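Local structure of Cap5O (Staphylococcus aureus, 3OJO) at residues B[119-131]-B[148-162]. The protein probably oxidises UDP-N-acetyl-mannosamine with NAD as electron acceptor, a step in the biosynthesis of the capsular polysaccharide. Numbering follows the deposited sequence.
Sequences LKKGNTIIVESTI and GFTIGEDIYLVHCPE. With NAD (nicotinamide-adenine-dinucleotide), chain J.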
loop_
_atom_site.group_PDB
_atom_site.type_symbol
_atom_site.label_atom_id
_atom_site.label_comp_id
_atom_site.label_asym_id
_atom_site.label_seq_id
_atom_site.Cartn_x
_atom_site.Cartn_y
_atom_site.Cartn_z
ATOM N N LEU B 119 -16.742 38.340 -12.774
ATOM C CA LEU B 119 -17.687 37.670 -11.886
ATOM C C LEU B 119 -18.968 38.428 -11.612
ATOM O O LEU B 119 -18.939 39.604 -11.260
ATOM C CB LEU B 119 -17.024 37.264 -10.566
ATOM C CG LEU B 119 -16.143 36.014 -10.589
ATOM C CD1 LEU B 119 -15.602 35.727 -9.213
ATOM C CD2 LEU B 119 -16.907 34.811 -11.105
ATOM N N LYS B 120 -20.094 37.727 -11.761
ATOM C CA LYS B 120 -21.444 38.234 -11.534
ATOM C C LYS B 120 -22.167 37.270 -10.588
ATOM O O LYS B 120 -21.781 36.103 -10.495
ATOM C CB LYS B 120 -22.223 38.345 -12.871
ATOM C CG LYS B 120 -21.479 39.023 -14.038
ATOM C CD LYS B 120 -21.541 40.551 -14.013
ATOM C CE LYS B 120 -20.855 41.179 -15.211
ATOM N NZ LYS B 120 -19.385 41.351 -15.006
ATOM N N LYS B 121 -23.206 37.753 -9.875
ATOM C CA LYS B 121 -23.972 36.892 -8.970
ATOM C C LYS B 121 -24.658 35.753 -9.745
ATOM O O LYS B 121 -25.132 35.970 -10.865
ATOM C CB LYS B 121 -24.958 37.709 -8.122
ATOM C CG LYS B 121 -24.268 38.445 -6.974
ATOM C CD LYS B 121 -25.207 39.294 -6.142
ATOM C CE LYS B 121 -24.565 39.753 -4.847
ATOM N NZ LYS B 121 -23.408 40.679 -5.058
ATOM N N GLY B 122 -24.612 34.547 -9.176
ATOM C CA GLY B 122 -25.185 33.335 -9.764
ATOM C C GLY B 122 -24.187 32.432 -10.472
ATOM O O GLY B 122 -24.525 31.297 -10.828
ATOM N N ASN B 123 -22.944 32.931 -10.676
ATOM C CA ASN B 123 -21.859 32.224 -11.363
ATOM C C ASN B 123 -21.315 30.993 -10.628
ATOM O O ASN B 123 -21.333 30.937 -9.392
ATOM C CB ASN B 123 -20.714 33.190 -11.705
ATOM C CG ASN B 123 -21.006 34.159 -12.833
ATOM O OD1 ASN B 123 -22.062 34.119 -13.498
ATOM N ND2 ASN B 123 -20.052 35.043 -13.084
ATOM N N THR B 124 -20.813 30.017 -11.414
ATOM C CA THR B 124 -20.194 28.787 -10.912
ATOM C C THR B 124 -18.718 28.731 -11.325
ATOM O O THR B 124 -18.397 28.979 -12.489
ATOM C CB THR B 124 -20.972 27.540 -11.349
ATOM O OG1 THR B 124 -22.352 27.724 -11.040
ATOM C CG2 THR B 124 -20.462 26.252 -10.672
ATOM N N ILE B 125 -17.830 28.436 -10.360
ATOM C CA ILE B 125 -16.398 28.256 -10.589
ATOM C C ILE B 125 -16.090 26.799 -10.297
ATOM O O ILE B 125 -16.300 26.335 -9.177
ATOM C CB ILE B 125 -15.484 29.216 -9.765
ATOM C CG1 ILE B 125 -15.922 30.728 -9.853
ATOM C CG2 ILE B 125 -13.992 28.989 -10.066
ATOM C CD1 ILE B 125 -15.908 31.392 -11.137
ATOM N N ILE B 126 -15.638 26.075 -11.326
ATOM C CA ILE B 126 -15.227 24.680 -11.233
ATOM C C ILE B 126 -13.727 24.635 -11.420
ATOM O O ILE B 126 -13.207 25.224 -12.365
ATOM C CB ILE B 126 -15.950 23.736 -12.215
ATOM C CG1 ILE B 126 -17.487 23.832 -12.064
ATOM C CG2 ILE B 126 -15.461 22.276 -12.028
ATOM C CD1 ILE B 126 -18.261 23.323 -13.265
ATOM N N VAL B 127 -13.030 23.979 -10.490
ATOM C CA VAL B 127 -11.596 23.779 -10.594
ATOM C C VAL B 127 -11.420 22.300 -10.952
ATOM O O VAL B 127 -11.779 21.425 -10.158
ATOM C CB VAL B 127 -10.850 24.238 -9.326
ATOM C CG1 VAL B 127 -9.349 24.020 -9.457
ATOM C CG2 VAL B 127 -11.135 25.708 -9.045
ATOM N N GLU B 128 -11.009 22.030 -12.213
ATOM C CA GLU B 128 -10.797 20.668 -12.720
ATOM C C GLU B 128 -9.349 20.195 -12.506
ATOM O O GLU B 128 -9.089 18.999 -12.511
ATOM C CB GLU B 128 -11.176 20.565 -14.197
ATOM C CG GLU B 128 -12.634 20.223 -14.439
ATOM C CD GLU B 128 -12.991 19.882 -15.879
ATOM O OE1 GLU B 128 -12.099 19.961 -16.758
ATOM O OE2 GLU B 128 -14.174 19.549 -16.130
ATOM N N SER B 129 -8.426 21.133 -12.313
ATOM C CA SER B 129 -7.002 20.925 -12.068
ATOM C C SER B 129 -6.776 20.223 -10.729
ATOM O O SER B 129 -7.595 20.348 -9.812
ATOM C CB SER B 129 -6.293 22.281 -12.027
ATOM O OG SER B 129 -6.536 23.025 -13.206
ATOM N N THR B 130 -5.645 19.536 -10.597
ATOM C CA THR B 130 -5.306 18.857 -9.352
ATOM C C THR B 130 -4.981 19.880 -8.305
ATOM O O THR B 130 -4.147 20.753 -8.546
ATOM C CB THR B 130 -4.190 17.840 -9.575
ATOM O OG1 THR B 130 -4.695 16.879 -10.507
ATOM C CG2 THR B 130 -3.768 17.144 -8.278
ATOM N N ILE B 131 -5.668 19.821 -7.159
ATOM C CA ILE B 131 -5.422 20.781 -6.090
ATOM C C ILE B 131 -5.171 20.117 -4.757
ATOM O O ILE B 131 -5.769 19.072 -4.467
ATOM C CB ILE B 131 -6.486 21.902 -6.036
ATOM C CG1 ILE B 131 -7.885 21.342 -5.760
ATOM C CG2 ILE B 131 -6.418 22.807 -7.285
ATOM C CD1 ILE B 131 -8.958 22.342 -5.749
ATOM N N GLY B 148 -17.693 41.206 -3.280
ATOM C CA GLY B 148 -19.041 41.136 -2.710
ATOM C C GLY B 148 -19.741 39.801 -2.893
ATOM O O GLY B 148 -20.831 39.764 -3.477
ATOM N N PHE B 149 -19.133 38.694 -2.396
ATOM C CA PHE B 149 -19.684 37.354 -2.599
ATOM C C PHE B 149 -19.810 36.441 -1.379
ATOM O O PHE B 149 -18.976 36.488 -0.470
ATOM C CB PHE B 149 -18.955 36.629 -3.746
ATOM C CG PHE B 149 -19.275 37.115 -5.143
ATOM C CD1 PHE B 149 -20.480 36.784 -5.755
ATOM C CD2 PHE B 149 -18.349 37.861 -5.869
ATOM C CE1 PHE B 149 -20.777 37.231 -7.050
ATOM C CE2 PHE B 149 -18.642 38.297 -7.172
ATOM C CZ PHE B 149 -19.853 37.972 -7.755
ATOM N N THR B 150 -20.867 35.591 -1.398
ATOM C CA THR B 150 -21.222 34.589 -0.389
ATOM C C THR B 150 -21.343 33.244 -1.108
ATOM O O THR B 150 -22.180 33.093 -2.009
ATOM C CB THR B 150 -22.469 35.038 0.407
ATOM O OG1 THR B 150 -22.126 36.224 1.128
ATOM C CG2 THR B 150 -22.970 33.980 1.391
ATOM N N ILE B 151 -20.478 32.292 -0.729
ATOM C CA ILE B 151 -20.396 30.959 -1.349
ATOM C C ILE B 151 -21.631 30.121 -1.013
ATOM O O ILE B 151 -21.972 29.970 0.162
ATOM C CB ILE B 151 -19.030 30.258 -1.055
ATOM C CG1 ILE B 151 -17.848 31.001 -1.725
ATOM C CG2 ILE B 151 -19.020 28.790 -1.516
ATOM C CD1 ILE B 151 -17.293 31.958 -1.117
ATOM N N GLY B 152 -22.301 29.627 -2.055
ATOM C CA GLY B 152 -23.521 28.840 -1.924
ATOM C C GLY B 152 -24.766 29.687 -2.059
ATOM O O GLY B 152 -25.878 29.153 -2.146
ATOM N N GLU B 153 -24.574 31.022 -2.102
ATOM C CA GLU B 153 -25.640 32.012 -2.227
ATOM C C GLU B 153 -25.482 32.804 -3.519
ATOM O O GLU B 153 -26.328 32.686 -4.411
ATOM C CB GLU B 153 -25.660 32.939 -0.990
ATOM C CG GLU B 153 -27.061 33.279 -0.514
ATOM C CD GLU B 153 -27.166 33.660 0.948
ATOM O OE1 GLU B 153 -27.039 32.756 1.807
ATOM O OE2 GLU B 153 -27.530 34.825 1.226
ATOM N N ASP B 154 -24.386 33.590 -3.625
ATOM C CA ASP B 154 -24.062 34.447 -4.771
ATOM C C ASP B 154 -23.279 33.710 -5.881
ATOM O O ASP B 154 -23.549 33.933 -7.059
ATOM C CB ASP B 154 -23.282 35.690 -4.315
ATOM C CG ASP B 154 -23.905 36.491 -3.194
ATOM O OD1 ASP B 154 -25.113 36.770 -3.268
ATOM O OD2 ASP B 154 -23.168 36.902 -2.285
ATOM N N ILE B 155 -22.284 32.878 -5.505
ATOM C CA ILE B 155 -21.462 32.082 -6.434
ATOM C C ILE B 155 -21.253 30.653 -5.945
ATOM O O ILE B 155 -21.219 30.403 -4.737
ATOM C CB ILE B 155 -20.122 32.731 -6.854
ATOM C CG1 ILE B 155 -19.264 33.143 -5.665
ATOM C CG2 ILE B 155 -20.284 33.811 -7.898
ATOM C CD1 ILE B 155 -18.275 32.072 -5.326
ATOM N N TYR B 156 -21.029 29.738 -6.886
ATOM C CA TYR B 156 -20.850 28.338 -6.550
ATOM C C TYR B 156 -19.449 27.840 -6.824
ATOM O O TYR B 156 -18.928 28.039 -7.923
ATOM C CB TYR B 156 -21.944 27.475 -7.189
ATOM C CG TYR B 156 -23.325 28.033 -6.920
ATOM C CD1 TYR B 156 -23.902 27.942 -5.654
ATOM C CD2 TYR B 156 -24.021 28.728 -7.905
ATOM C CE1 TYR B 156 -25.146 28.509 -5.382
ATOM C CE2 TYR B 156 -25.270 29.294 -7.647
ATOM C CZ TYR B 156 -25.828 29.186 -6.382
ATOM O OH TYR B 156 -27.057 29.746 -6.117
ATOM N N LEU B 157 -18.818 27.260 -5.790
ATOM C CA LEU B 157 -17.461 26.743 -5.860
ATOM C C LEU B 157 -17.440 25.204 -5.864
ATOM O O LEU B 157 -17.794 24.580 -4.863
ATOM C CB LEU B 157 -16.605 27.297 -4.713
ATOM C CG LEU B 157 -16.270 28.784 -4.656
ATOM C CD1 LEU B 157 -15.263 29.053 -3.539
ATOM C CD2 LEU B 157 -15.707 29.291 -5.978
ATOM N N VAL B 158 -17.051 24.608 -7.009
ATOM C CA VAL B 158 -16.963 23.158 -7.230
ATOM C C VAL B 158 -15.524 22.733 -7.589
ATOM O O VAL B 158 -14.892 23.362 -8.435
ATOM C CB VAL B 158 -17.921 22.685 -8.367
ATOM C CG1 VAL B 158 -17.868 21.162 -8.565
ATOM C CG2 VAL B 158 -19.352 23.160 -8.154
ATOM N N HIS B 159 -15.034 21.644 -6.971
ATOM C CA HIS B 159 -13.814 20.974 -7.368
ATOM C C HIS B 159 -14.289 19.681 -7.975
ATOM O O HIS B 159 -14.905 18.869 -7.287
ATOM C CB HIS B 159 -12.841 20.671 -6.220
ATOM C CG HIS B 159 -11.623 19.884 -6.667
ATOM N ND1 HIS B 159 -10.847 20.291 -7.746
ATOM C CD2 HIS B 159 -11.086 18.746 -6.159
ATOM C CE1 HIS B 159 -9.899 19.379 -7.873
ATOM N NE2 HIS B 159 -9.994 18.440 -6.933
ATOM N N CYS B 160 -14.087 19.519 -9.276
ATOM C CA CYS B 160 -14.376 18.273 -9.948
ATOM C C CYS B 160 -13.074 17.825 -10.624
ATOM O O CYS B 160 -12.690 18.375 -11.653
ATOM C CB CYS B 160 -15.527 18.379 -10.938
ATOM S SG CYS B 160 -15.729 16.884 -11.938
ATOM N N PRO B 161 -12.343 16.882 -10.015
ATOM C CA PRO B 161 -11.069 16.449 -10.595
ATOM C C PRO B 161 -11.212 15.772 -11.948
ATOM O O PRO B 161 -11.953 14.805 -12.128
ATOM C CB PRO B 161 -10.462 15.519 -9.534
ATOM C CG PRO B 161 -11.308 15.641 -8.351
ATOM C CD PRO B 161 -12.645 16.145 -8.776
ATOM N N GLU B 162 -10.508 16.337 -12.909
ATOM C CA GLU B 162 -10.545 15.848 -14.267
ATOM C C GLU B 162 -9.336 14.986 -14.603
ATOM O O GLU B 162 -8.187 15.376 -14.365
ATOM C CB GLU B 162 -10.766 17.000 -15.262
ATOM C CG GLU B 162 -11.294 16.568 -16.611
ATOM C CD GLU B 162 -12.662 15.935 -16.603
ATOM O OE1 GLU B 162 -13.630 16.620 -17.006
ATOM O OE2 GLU B 162 -12.752 14.726 -16.284
HETATM P PA NAD J . -1.574 21.051 -20.282
HETATM O O1A NAD J . -0.209 21.569 -20.053
HETATM O O2A NAD J . -1.627 20.143 -21.446
HETATM O O5B NAD J . -2.562 22.298 -20.516
HETATM C C5B NAD J . -2.508 23.449 -19.717
HETATM C C4B NAD J . -2.847 24.628 -20.599
HETATM O O4B NAD J . -3.266 25.708 -19.792
HETATM C C3B NAD J . -1.662 25.103 -21.450
HETATM O O3B NAD J . -2.099 25.309 -22.789
HETATM C C2B NAD J . -1.334 26.459 -20.837
HETATM O O2B NAD J . -0.797 27.384 -21.761
HETATM C C1B NAD J . -2.679 26.903 -20.289
HETATM N N9A NAD J . -2.512 27.881 -19.203
HETATM C C8A NAD J . -1.546 27.852 -18.221
HETATM N N7A NAD J . -1.789 28.850 -17.343
HETATM C C5A NAD J . -2.893 29.515 -17.763
HETATM C C6A NAD J . -3.561 30.627 -17.248
HETATM N N6A NAD J . -3.094 31.195 -16.131
HETATM N N1A NAD J . -4.695 31.105 -17.901
HETATM C C2A NAD J . -5.165 30.477 -19.044
HETATM N N3A NAD J . -4.497 29.380 -19.551
HETATM C C4A NAD J . -3.379 28.907 -18.921
HETATM O O3 NAD J . -2.093 20.350 -18.918
HETATM P PN NAD J . -3.272 19.263 -18.866
HETATM O O1N NAD J . -2.679 17.942 -19.194
HETATM O O2N NAD J . -4.448 19.766 -19.619
HETATM O O5D NAD J . -3.625 19.208 -17.321
HETATM C C5D NAD J . -3.762 20.376 -16.554
HETATM C C4D NAD J . -3.852 19.959 -15.089
HETATM O O4D NAD J . -4.977 19.119 -14.886
HETATM C C3D NAD J . -2.686 19.091 -14.614
HETATM O O3D NAD J . -1.459 19.757 -14.379
HETATM C C2D NAD J . -3.292 18.519 -13.357
HETATM O O2D NAD J . -3.458 19.556 -12.426
HETATM C C1D NAD J . -4.695 18.194 -13.844
HETATM N N1N NAD J . -4.687 16.781 -14.288
HETATM C C2N NAD J . -4.487 16.424 -15.603
HETATM C C3N NAD J . -4.455 15.067 -15.959
HETATM C C7N NAD J . -4.678 14.652 -17.387
HETATM O O7N NAD J . -5.572 13.584 -17.630
HETATM N N7N NAD J . -4.018 15.270 -18.376
HETATM C C4N NAD J . -4.590 14.084 -14.968
HETATM C C5N NAD J . -4.753 14.449 -13.633
HETATM C C6N NAD J . -4.782 15.809 -13.314
HETATM O O HOH W 1 -7.342 16.997 -12.390
#
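Val127 O is gripped twice from the segment 148-162. His159 ND1 donates to it at 2.8 Å, and the backbone N of Cys160 reaches it from the opposite face of the carbonyl plane. The imidazole bond is bent, 134° at the hydrogen, with ND1 standing above that plane. With His159 CG anti to its own N, the ring is carried to the C-terminal end of strand 124-127, where it meets Val127 O and the residues that follow. One ring face then takes Ile131 CG1 in a CH-pi contact, 3.7 Å from the centroid, while Pro161 CD lies against the other; Ser129 O meets the ring at its edge, in plane with it.

Upstream, strands 124-127 and 156-159 run side by side, their axes 16° from parallel. Ile125 uses both its backbone N and its O: its N donates to Tyr156 O, and its O accepts an almost straight bond from Val158 N at 2.9 Å. On one face of the sheet Ile125 CB rests on Leu157 CD2; on the other Ile126 CG1 packs against Val158 CB. With helix 135-145 linking them, the strands form a beta-alpha-beta unit of the Rossmann-type NAD-binding domain, and backbone bonds from Thr124, Ile126 and Glu128 join it to the 85-89 region.

Past the strand ends, Glu162 N bonds Glu128 O in the carbonyl plane. Their side chains lie alongside each other with carboxylate planes 81° apart and Glu128 OE2 just 3.1 Å from Glu162 OE1. Tyr195 OH bonds the former oxygen and Arg178 forms a salt bridge to the latter. A water donates to both Glu128 O and Glu162 O, and Thr130 N donates to O2D of the nicotinamide ribose of NAD at 2.9 Å.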